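Local coordinates for protein phosphopantothenoylcysteine decarboxylase (Cryptococcus neoformans, PDB 6EOA) that binds flavin mononucleotide and probably decarboxylates phosphopantothenoylcysteine, a step of coenzyme A biosynthesis, at residues L39-S44 and K71-F76; D64-A69 and R104-E109. All coordinates share one frame; numbering follows the deposited sequence.

Overall arrangement
Strands 35-41 and 63-69 lie side by side in one parallel sheet, and each contact starts from one of them; Leu39 N and O bond to Gln66 O and Val68 N between the two. Contact 1 is buried. It joins the end of strand 35-41 and the loop after it to the loop after strand 63-69, and its chemistry is that of a cofactor site: hydroxyls, a glycine backbone and a phenyl ring set around the flavin mononucleotide. Contact 2, about 10 Å away between centres, is partly buried, consistent with strand 105-106 being outermost in the sheet within this chain. Backbone bonds and apolar side chains dominate there, with a tryptophan-glutamine bond and a water added.

Contact 1: residues L39-S44 and K71-F76; sequences LITSGS and KASTYF. With FMN (flavin mononucleotide), chain B.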
ATOM      1  N   LEU A  39     -12.068  14.579 -12.025  1.00 58.93           N
ATOM      2  CA  LEU A  39     -12.499  13.191 -12.119  1.00 57.37           C
ATOM      3  C   LEU A  39     -11.361  12.251 -11.727  1.00 57.86           C
ATOM      4  O   LEU A  39     -10.299  12.263 -12.345  1.00 56.28           O
ATOM      5  CB  LEU A  39     -12.985  12.870 -13.531  1.00 54.27           C
ATOM      6  CG  LEU A  39     -13.329  11.401 -13.800  1.00 55.97           C
ATOM      7  CD1 LEU A  39     -14.608  10.980 -13.070  1.00 59.19           C
ATOM      8  CD2 LEU A  39     -13.440  11.136 -15.296  1.00 54.67           C
ATOM      9  N   ILE A  40     -11.577  11.452 -10.687  1.00 57.12           N
ATOM     10  CA  ILE A  40     -10.607  10.432 -10.313  1.00 54.28           C
ATOM     11  C   ILE A  40     -11.078   9.084 -10.830  1.00 56.03           C
ATOM     12  O   ILE A  40     -12.179   8.636 -10.506  1.00 58.08           O
ATOM     13  CB  ILE A  40     -10.389  10.351  -8.790  1.00 50.68           C
ATOM     14  CG1 ILE A  40      -9.879  11.683  -8.244  1.00 51.72           C
ATOM     15  CG2 ILE A  40      -9.381   9.258  -8.459  1.00 46.70           C
ATOM     16  CD1 ILE A  40      -9.645  11.670  -6.741  1.00 50.87           C
ATOM     17  N   THR A  41     -10.250   8.451 -11.656  1.00 57.28           N
ATOM     18  CA  THR A  41     -10.562   7.134 -12.201  1.00 57.84           C
ATOM     19  C   THR A  41      -9.619   6.107 -11.594  1.00 57.37           C
ATOM     20  O   THR A  41      -8.414   6.342 -11.501  1.00 57.12           O
ATOM     21  CB  THR A  41     -10.446   7.102 -13.739  1.00 56.74           C
ATOM     22  OG1 THR A  41      -9.069   7.183 -14.128  1.00 54.90           O
ATOM     23  CG2 THR A  41     -11.212   8.268 -14.357  1.00 51.01           C
ATOM     24  N   SER A  42     -10.169   4.975 -11.164  1.00 55.41           N
ATOM     25  CA  SER A  42      -9.363   3.938 -10.530  1.00 55.70           C
ATOM     26  C   SER A  42      -9.454   2.623 -11.301  1.00 55.11           C
ATOM     27  O   SER A  42     -10.106   2.548 -12.343  1.00 55.88           O
ATOM     28  CB  SER A  42      -9.791   3.736  -9.076  1.00 55.24           C
ATOM     29  OG  SER A  42     -11.131   3.284  -8.990  1.00 58.80           O
ATOM     30  N   GLY A  43      -8.796   1.592 -10.782  1.00 53.44           N
ATOM     31  CA  GLY A  43      -8.631   0.342 -11.505  1.00 54.90           C
ATOM     32  C   GLY A  43      -9.834  -0.578 -11.569  1.00 59.49           C
ATOM     33  O   GLY A  43      -9.737  -1.761 -11.239  1.00 63.53           O
ATOM     34  N   SER A  44     -10.967  -0.038 -12.000  1.00 64.31           N
ATOM     35  CA  SER A  44     -12.146  -0.847 -12.275  1.00 65.62           C
ATOM     36  C   SER A  44     -12.393  -0.896 -13.779  1.00 64.56           C
ATOM     37  O   SER A  44     -11.949  -0.008 -14.511  1.00 60.87           O
ATOM     38  CB  SER A  44     -13.367  -0.286 -11.545  1.00 68.25           C
ATOM     39  OG  SER A  44     -14.566  -0.766 -12.128  1.00 73.85           O
ATOM     40  N   LYS A  71      -2.704   4.207 -11.369  1.00 54.71           N
ATOM     41  CA  LYS A  71      -1.936   3.435 -12.341  1.00 55.31           C
ATOM     42  C   LYS A  71      -2.788   2.330 -12.960  1.00 52.74           C
ATOM     43  O   LYS A  71      -2.729   2.091 -14.162  1.00 54.10           O
ATOM     44  CB  LYS A  71      -0.679   2.827 -11.713  1.00 53.66           C
ATOM     45  CG  LYS A  71       0.099   1.980 -12.709  1.00 60.56           C
ATOM     46  CD  LYS A  71       1.207   1.160 -12.068  1.00 70.11           C
ATOM     47  CE  LYS A  71       2.218   0.715 -13.125  1.00 78.49           C
ATOM     48  NZ  LYS A  71       3.042  -0.447 -12.677  1.00 84.75           N
ATOM     49  N   ALA A  72      -3.584   1.666 -12.132  1.00 50.03           N
ATOM     50  CA  ALA A  72      -4.441   0.585 -12.605  1.00 54.45           C
ATOM     51  C   ALA A  72      -5.481   1.067 -13.626  1.00 52.16           C
ATOM     52  O   ALA A  72      -5.799   0.351 -14.570  1.00 52.03           O
ATOM     53  CB  ALA A  72      -5.135  -0.084 -11.426  1.00 54.47           C
ATOM     54  N   SER A  73      -6.006   2.276 -13.438  1.00 49.83           N
ATOM     55  CA  SER A  73      -7.049   2.782 -14.324  1.00 53.14           C
ATOM     56  C   SER A  73      -6.505   3.060 -15.718  1.00 53.11           C
ATOM     57  O   SER A  73      -7.250   3.030 -16.702  1.00 52.78           O
ATOM     58  CB  SER A  73      -7.683   4.052 -13.756  1.00 55.51           C
ATOM     59  OG  SER A  73      -6.843   5.174 -13.948  1.00 58.13           O
ATOM     60  N   THR A  74      -5.203   3.318 -15.807  1.00 50.11           N
ATOM     61  CA  THR A  74      -4.577   3.611 -17.094  1.00 52.97           C
ATOM     62  C   THR A  74      -4.529   2.382 -17.998  1.00 54.94           C
ATOM     63  O   THR A  74      -4.231   2.492 -19.184  1.00 58.10           O
ATOM     64  CB  THR A  74      -3.144   4.150 -16.918  1.00 55.62           C
ATOM     65  OG1 THR A  74      -2.324   3.148 -16.299  1.00 57.48           O
ATOM     66  CG2 THR A  74      -3.147   5.414 -16.068  1.00 50.23           C
ATOM     67  N   TYR A  75      -4.811   1.211 -17.431  1.00 56.05           N
ATOM     68  CA  TYR A  75      -4.895  -0.019 -18.214  1.00 59.29           C
ATOM     69  C   TYR A  75      -6.206  -0.119 -18.987  1.00 64.20           C
ATOM     70  O   TYR A  75      -6.314  -0.901 -19.929  1.00 68.17           O
ATOM     71  CB  TYR A  75      -4.753  -1.245 -17.314  1.00 64.44           C
ATOM     72  CG  TYR A  75      -3.334  -1.574 -16.918  1.00 71.87           C
ATOM     73  CD1 TYR A  75      -2.528  -2.354 -17.741  1.00 77.60           C
ATOM     74  CD2 TYR A  75      -2.803  -1.123 -15.711  1.00 72.88           C
ATOM     75  CE1 TYR A  75      -1.226  -2.667 -17.381  1.00 81.16           C
ATOM     76  CE2 TYR A  75      -1.502  -1.434 -15.339  1.00 77.39           C
ATOM     77  CZ  TYR A  75      -0.718  -2.204 -16.180  1.00 81.68           C
ATOM     78  OH  TYR A  75       0.574  -2.516 -15.821  1.00 83.64           O
ATOM     79  N   PHE A  76      -7.204   0.665 -18.588  1.00 63.78           N
ATOM     80  CA  PHE A  76      -8.534   0.533 -19.172  1.00 61.81           C
ATOM     81  C   PHE A  76      -8.827   1.614 -20.210  1.00 64.41           C
ATOM     82  O   PHE A  76      -9.774   1.489 -20.987  1.00 65.52           O
ATOM     83  CB  PHE A  76      -9.599   0.552 -18.075  1.00 60.64           C
ATOM     84  CG  PHE A  76      -9.451  -0.557 -17.072  1.00 62.11           C
ATOM     85  CD1 PHE A  76      -9.992  -1.808 -17.317  1.00 64.06           C
ATOM     86  CD2 PHE A  76      -8.767  -0.350 -15.886  1.00 63.89           C
ATOM     87  CE1 PHE A  76      -9.855  -2.834 -16.397  1.00 62.52           C
ATOM     88  CE2 PHE A  76      -8.623  -1.370 -14.962  1.00 63.27           C
ATOM     89  CZ  PHE A  76      -9.169  -2.614 -15.218  1.00 63.18           C
TER
HETATM   90  N1  FMN B 801     -11.279  -3.971  -8.871  1.00 68.11           N
HETATM   91  C2  FMN B 801     -12.499  -3.396  -8.572  1.00 67.99           C
HETATM   92  O2  FMN B 801     -12.707  -2.965  -7.436  1.00 64.63           O
HETATM   93  N3  FMN B 801     -13.481  -3.315  -9.544  1.00 69.20           N
HETATM   94  C4  FMN B 801     -13.250  -3.804 -10.816  1.00 73.02           C
HETATM   95  O4  FMN B 801     -14.130  -3.723 -11.673  1.00 74.67           O
HETATM   96  C4A FMN B 801     -12.019  -4.383 -11.121  1.00 71.19           C
HETATM   97  N5  FMN B 801     -11.770  -4.877 -12.389  1.00 68.94           N
HETATM   98  C5A FMN B 801     -10.543  -5.444 -12.683  1.00 68.34           C
HETATM   99  C6  FMN B 801     -10.288  -5.937 -13.960  1.00 65.10           C
HETATM  100  C7  FMN B 801      -9.054  -6.508 -14.258  1.00 64.71           C
HETATM  101  C7M FMN B 801      -8.783  -7.043 -15.635  1.00 62.85           C
HETATM  102  C8  FMN B 801      -8.074  -6.584 -13.271  1.00 68.13           C
HETATM  103  C8M FMN B 801      -6.736  -7.198 -13.567  1.00 70.53           C
HETATM  104  C9  FMN B 801      -8.329  -6.091 -11.998  1.00 67.45           C
HETATM  105  C9A FMN B 801      -9.561  -5.522 -11.700  1.00 68.37           C
HETATM  106  N10 FMN B 801      -9.810  -5.028 -10.431  1.00 68.15           N
HETATM  107  C10 FMN B 801     -11.034  -4.462 -10.138  1.00 68.69           C
HETATM  108  C1' FMN B 801      -8.755  -5.112  -9.369  1.00 62.60           C
HETATM  109  C2' FMN B 801      -7.986  -3.796  -9.293  1.00 60.70           C
HETATM  110  O2' FMN B 801      -7.649  -3.334 -10.587  1.00 60.87           O
HETATM  111  C3' FMN B 801      -6.724  -3.971  -8.463  1.00 60.81           C
HETATM  112  O3' FMN B 801      -7.112  -4.194  -7.126  1.00 59.81           O
HETATM  113  C4' FMN B 801      -5.843  -2.730  -8.556  1.00 64.10           C
HETATM  114  O4' FMN B 801      -4.556  -3.003  -8.047  1.00 67.66           O
HETATM  115  C5' FMN B 801      -6.474  -1.582  -7.781  1.00 62.75           C
HETATM  116  O5' FMN B 801      -5.787  -0.386  -8.069  1.00 63.46           O
HETATM  117  P   FMN B 801      -6.500   1.039  -7.804  1.00 56.32           P
HETATM  118  O1P FMN B 801      -6.508   1.306  -6.315  1.00 53.37           O
HETATM  119  O2P FMN B 801      -7.923   1.057  -8.317  1.00 56.82           O
HETATM  120  O3P FMN B 801      -5.702   2.097  -8.518  1.00 57.17           O
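Ala72 sets its CB against Gly43, 3.5 Å from Gly43 CA, and the same methyl lies 3.4 Å from O5' of the flavin mononucleotide. Ser73 comes next, its CB 3.2 Å from Ser42 O. Ser73 OG sits between the backbone N and the carbonyl carbon (chi1 77°), which places it 3.0 Å from Thr41 OG1; Ser73 OG also bonds to Thr70 O, and Thr41 OG1 to Tyr77 OH. Gly43 and Ser44 belong to the loop after strand 35-41, at the carboxyl end of a Rossmann-like parallel sheet of the HFCD family, where such folds bind the cofactor phosphate. Gly43 centres an inverse gamma turn: its N-H donates to O2P at 2.7 Å (153°), while its carbonyl O accepts from the ribityl O2'. Ser44 OG donates to flavin O4 at 3.0 Å. Phe76 closes the segment. Ser44 O stands over the centre of its ring, 3.4 Å above the plane, and flavin C6 meets the ring edge, 3.7 Å from Phe76 CZ. Trp112 of the second subunit packs on both Ala72 and Phe76, placing this flank of the pocket at a subunit interface.

Contact 2: residues D64-A69 and R104-E109; sequences DVQVVA and RVWTDE
Trp106 CG lies anti to the carbonyl carbon (chi1 -59°), and Gln66, with CG likewise anti to the carbonyl carbon, bends at chi2; together these turns bring Gln66 OE1 to the indole N-H. The two residues sit on adjacent parallel strands of a beta-alpha-beta unit, in which helix 79-89 links strand 63-69 to the short edge strand 105-106. The bond from Trp106 NE1 to Gln66 OE1 is 3.1 Å long and bent (142° at the hydrogen), with OE1 lifted from the indole plane and the amide turned 64° against the ring. Alongside this bond the backbones pair in the parallel manner: Trp106 N donates to Val67 O at 2.8 Å, and Trp106 O accepts from Ala69 N in a nearly straight bond of 2.9 Å. Trp106 therefore uses both its backbone N-H and carbonyl on the neighbouring strand. One face of its indole carries Arg104 CD, 3.3 Å above the plane and offset toward the rim. On the other side of the sheet Val105 packs against Val67 and Ala69; its CG1 reaches Ala69 CB at 3.8 Å, and Tyr77 touches both Val67 and Ala69. After the last pairing bond a water bridges the two chains, donating to Ala69 O at 2.6 Å and accepting from Asp108 N at 2.9 Å.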
ATOM      1  N   ASP A  64     -15.606  22.733 -16.524  1.00 64.64           N
ATOM      2  CA  ASP A  64     -14.294  22.243 -16.932  1.00 63.99           C
ATOM      3  C   ASP A  64     -13.954  20.980 -16.154  1.00 65.22           C
ATOM      4  O   ASP A  64     -14.423  20.787 -15.032  1.00 64.95           O
ATOM      5  CB  ASP A  64     -13.209  23.299 -16.716  1.00 62.48           C
ATOM      6  CG  ASP A  64     -13.320  24.455 -17.692  1.00 67.64           C
ATOM      7  OD1 ASP A  64     -13.859  24.259 -18.806  1.00 69.88           O
ATOM      8  OD2 ASP A  64     -12.866  25.564 -17.343  1.00 64.81           O
ATOM      9  N   VAL A  65     -13.138  20.119 -16.750  1.00 65.62           N
ATOM     10  CA  VAL A  65     -12.788  18.864 -16.105  1.00 63.59           C
ATOM     11  C   VAL A  65     -11.290  18.589 -16.168  1.00 61.79           C
ATOM     12  O   VAL A  65     -10.642  18.808 -17.192  1.00 61.22           O
ATOM     13  CB  VAL A  65     -13.565  17.676 -16.732  1.00 59.45           C
ATOM     14  CG1 VAL A  65     -13.308  17.584 -18.231  1.00 63.49           C
ATOM     15  CG2 VAL A  65     -13.214  16.374 -16.034  1.00 57.86           C
ATOM     16  N   GLN A  66     -10.744  18.138 -15.044  1.00 58.45           N
ATOM     17  CA  GLN A  66      -9.397  17.597 -15.014  1.00 59.33           C
ATOM     18  C   GLN A  66      -9.475  16.154 -14.529  1.00 57.18           C
ATOM     19  O   GLN A  66     -10.354  15.802 -13.743  1.00 56.80           O
ATOM     20  CB  GLN A  66      -8.485  18.436 -14.119  1.00 63.15           C
ATOM     21  CG  GLN A  66      -8.094  19.773 -14.737  1.00 70.34           C
ATOM     22  CD  GLN A  66      -7.469  19.614 -16.111  1.00 79.97           C
ATOM     23  OE1 GLN A  66      -6.503  18.867 -16.286  1.00 83.79           O
ATOM     24  NE2 GLN A  66      -8.020  20.314 -17.098  1.00 84.28           N
ATOM     25  N   VAL A  67      -8.563  15.319 -15.009  1.00 55.04           N
ATOM     26  CA  VAL A  67      -8.635  13.890 -14.738  1.00 53.91           C
ATOM     27  C   VAL A  67      -7.419  13.389 -13.966  1.00 54.84           C
ATOM     28  O   VAL A  67      -6.280  13.679 -14.329  1.00 55.45           O
ATOM     29  CB  VAL A  67      -8.757  13.089 -16.044  1.00 51.01           C
ATOM     30  CG1 VAL A  67      -8.791  11.588 -15.762  1.00 50.06           C
ATOM     31  CG2 VAL A  67      -9.992  13.529 -16.816  1.00 51.11           C
ATOM     32  N   VAL A  68      -7.675  12.636 -12.901  1.00 54.25           N
ATOM     33  CA  VAL A  68      -6.618  11.949 -12.167  1.00 51.94           C
ATOM     34  C   VAL A  68      -6.789  10.445 -12.304  1.00 51.60           C
ATOM     35  O   VAL A  68      -7.826   9.894 -11.937  1.00 55.83           O
ATOM     36  CB  VAL A  68      -6.621  12.325 -10.678  1.00 51.23           C
ATOM     37  CG1 VAL A  68      -5.612  11.466  -9.910  1.00 48.13           C
ATOM     38  CG2 VAL A  68      -6.322  13.807 -10.513  1.00 50.04           C
ATOM     39  N   ALA A  69      -5.774   9.781 -12.843  1.00 52.42           N
ATOM     40  CA  ALA A  69      -5.846   8.346 -13.071  1.00 51.12           C
ATOM     41  C   ALA A  69      -4.874   7.601 -12.171  1.00 52.19           C
ATOM     42  O   ALA A  69      -3.689   7.916 -12.131  1.00 53.60           O
ATOM     43  CB  ALA A  69      -5.562   8.026 -14.531  1.00 49.41           C
ATOM     44  N   ARG A 104      -5.860  17.186 -19.674  1.00 80.35           N
ATOM     45  CA  ARG A 104      -4.778  16.237 -19.478  1.00 80.59           C
ATOM     46  C   ARG A 104      -5.163  15.197 -18.435  1.00 76.61           C
ATOM     47  O   ARG A 104      -5.761  15.514 -17.406  1.00 78.93           O
ATOM     48  CB  ARG A 104      -3.484  16.957 -19.079  1.00 85.14           C
ATOM     49  CG  ARG A 104      -2.719  16.272 -17.957  1.00 89.22           C
ATOM     50  CD  ARG A 104      -1.261  16.704 -17.925  1.00 94.48           C
ATOM     51  NE  ARG A 104      -0.471  16.047 -18.965  1.00100.27           N
ATOM     52  CZ  ARG A 104       0.852  15.915 -18.931  1.00104.81           C
ATOM     53  NH1 ARG A 104       1.549  16.394 -17.906  1.00104.34           N
ATOM     54  NH2 ARG A 104       1.483  15.299 -19.924  1.00108.70           N
ATOM     55  N   VAL A 105      -4.832  13.947 -18.728  1.00 69.81           N
ATOM     56  CA  VAL A 105      -4.982  12.870 -17.768  1.00 63.69           C
ATOM     57  C   VAL A 105      -3.738  12.825 -16.889  1.00 60.83           C
ATOM     58  O   VAL A 105      -2.680  12.386 -17.334  1.00 58.92           O
ATOM     59  CB  VAL A 105      -5.186  11.507 -18.465  1.00 63.81           C
ATOM     60  CG1 VAL A 105      -5.163  10.379 -17.451  1.00 62.53           C
ATOM     61  CG2 VAL A 105      -6.489  11.502 -19.264  1.00 64.92           C
ATOM     62  N   TRP A 106      -3.862  13.304 -15.652  1.00 60.21           N
ATOM     63  CA  TRP A 106      -2.734  13.333 -14.722  1.00 57.33           C
ATOM     64  C   TRP A 106      -2.484  11.959 -14.102  1.00 53.46           C
ATOM     65  O   TRP A 106      -3.428  11.259 -13.722  1.00 49.88           O
ATOM     66  CB  TRP A 106      -2.972  14.357 -13.605  1.00 58.74           C
ATOM     67  CG  TRP A 106      -3.181  15.776 -14.066  1.00 64.35           C
ATOM     68  CD1 TRP A 106      -4.378  16.422 -14.217  1.00 64.98           C
ATOM     69  CD2 TRP A 106      -2.168  16.731 -14.412  1.00 63.81           C
ATOM     70  NE1 TRP A 106      -4.173  17.712 -14.641  1.00 66.55           N
ATOM     71  CE2 TRP A 106      -2.827  17.927 -14.770  1.00 65.89           C
ATOM     72  CE3 TRP A 106      -0.770  16.689 -14.458  1.00 61.45           C
ATOM     73  CZ2 TRP A 106      -2.133  19.070 -15.168  1.00 65.49           C
ATOM     74  CZ3 TRP A 106      -0.083  17.824 -14.853  1.00 63.91           C
ATOM     75  CH2 TRP A 106      -0.766  18.998 -15.204  1.00 65.43           C
ATOM     76  N   THR A 107      -1.211  11.588 -13.990  1.00 51.24           N
ATOM     77  CA  THR A 107      -0.809  10.342 -13.340  1.00 51.94           C
ATOM     78  C   THR A 107       0.186  10.617 -12.205  1.00 55.30           C
ATOM     79  O   THR A 107       0.635  11.754 -12.034  1.00 54.20           O
ATOM     80  CB  THR A 107      -0.173   9.360 -14.344  1.00 55.58           C
ATOM     81  OG1 THR A 107       1.031   9.929 -14.872  1.00 56.91           O
ATOM     82  CG2 THR A 107      -1.136   9.069 -15.498  1.00 59.30           C
ATOM     83  N   ASP A 108       0.522   9.580 -11.436  1.00 55.39           N
ATOM     84  CA  ASP A 108       1.474   9.707 -10.328  1.00 56.85           C
ATOM     85  C   ASP A 108       2.817  10.261 -10.801  1.00 57.98           C
ATOM     86  O   ASP A 108       3.445  11.060 -10.108  1.00 58.92           O
ATOM     87  CB  ASP A 108       1.697   8.353  -9.638  1.00 55.99           C
ATOM     88  CG  ASP A 108       0.458   7.843  -8.934  1.00 56.30           C
ATOM     89  OD1 ASP A 108      -0.374   8.667  -8.507  1.00 56.72           O
ATOM     90  OD2 ASP A 108       0.314   6.610  -8.803  1.00 58.94           O
ATOM     91  N   GLU A 109       3.241   9.830 -11.988  1.00 57.40           N
ATOM     92  CA  GLU A 109       4.518  10.239 -12.569  1.00 62.82           C
ATOM     93  C   GLU A 109       4.647  11.759 -12.682  1.00 61.30           C
ATOM     94  O   GLU A 109       5.715  12.318 -12.414  1.00 59.87           O
ATOM     95  CB  GLU A 109       4.703   9.603 -13.953  1.00 69.51           C
ATOM     96  CG  GLU A 109       5.128   8.131 -13.940  1.00 76.58           C
ATOM     97  CD  GLU A 109       4.080   7.213 -13.334  1.00 83.19           C
ATOM     98  OE1 GLU A 109       4.412   6.488 -12.370  1.00 86.79           O
ATOM     99  OE2 GLU A 109       2.925   7.218 -13.814  1.00 83.31           O
TER
HETATM  100  O   HOH W   1      -1.237   7.292 -11.710  1.00 48.94           O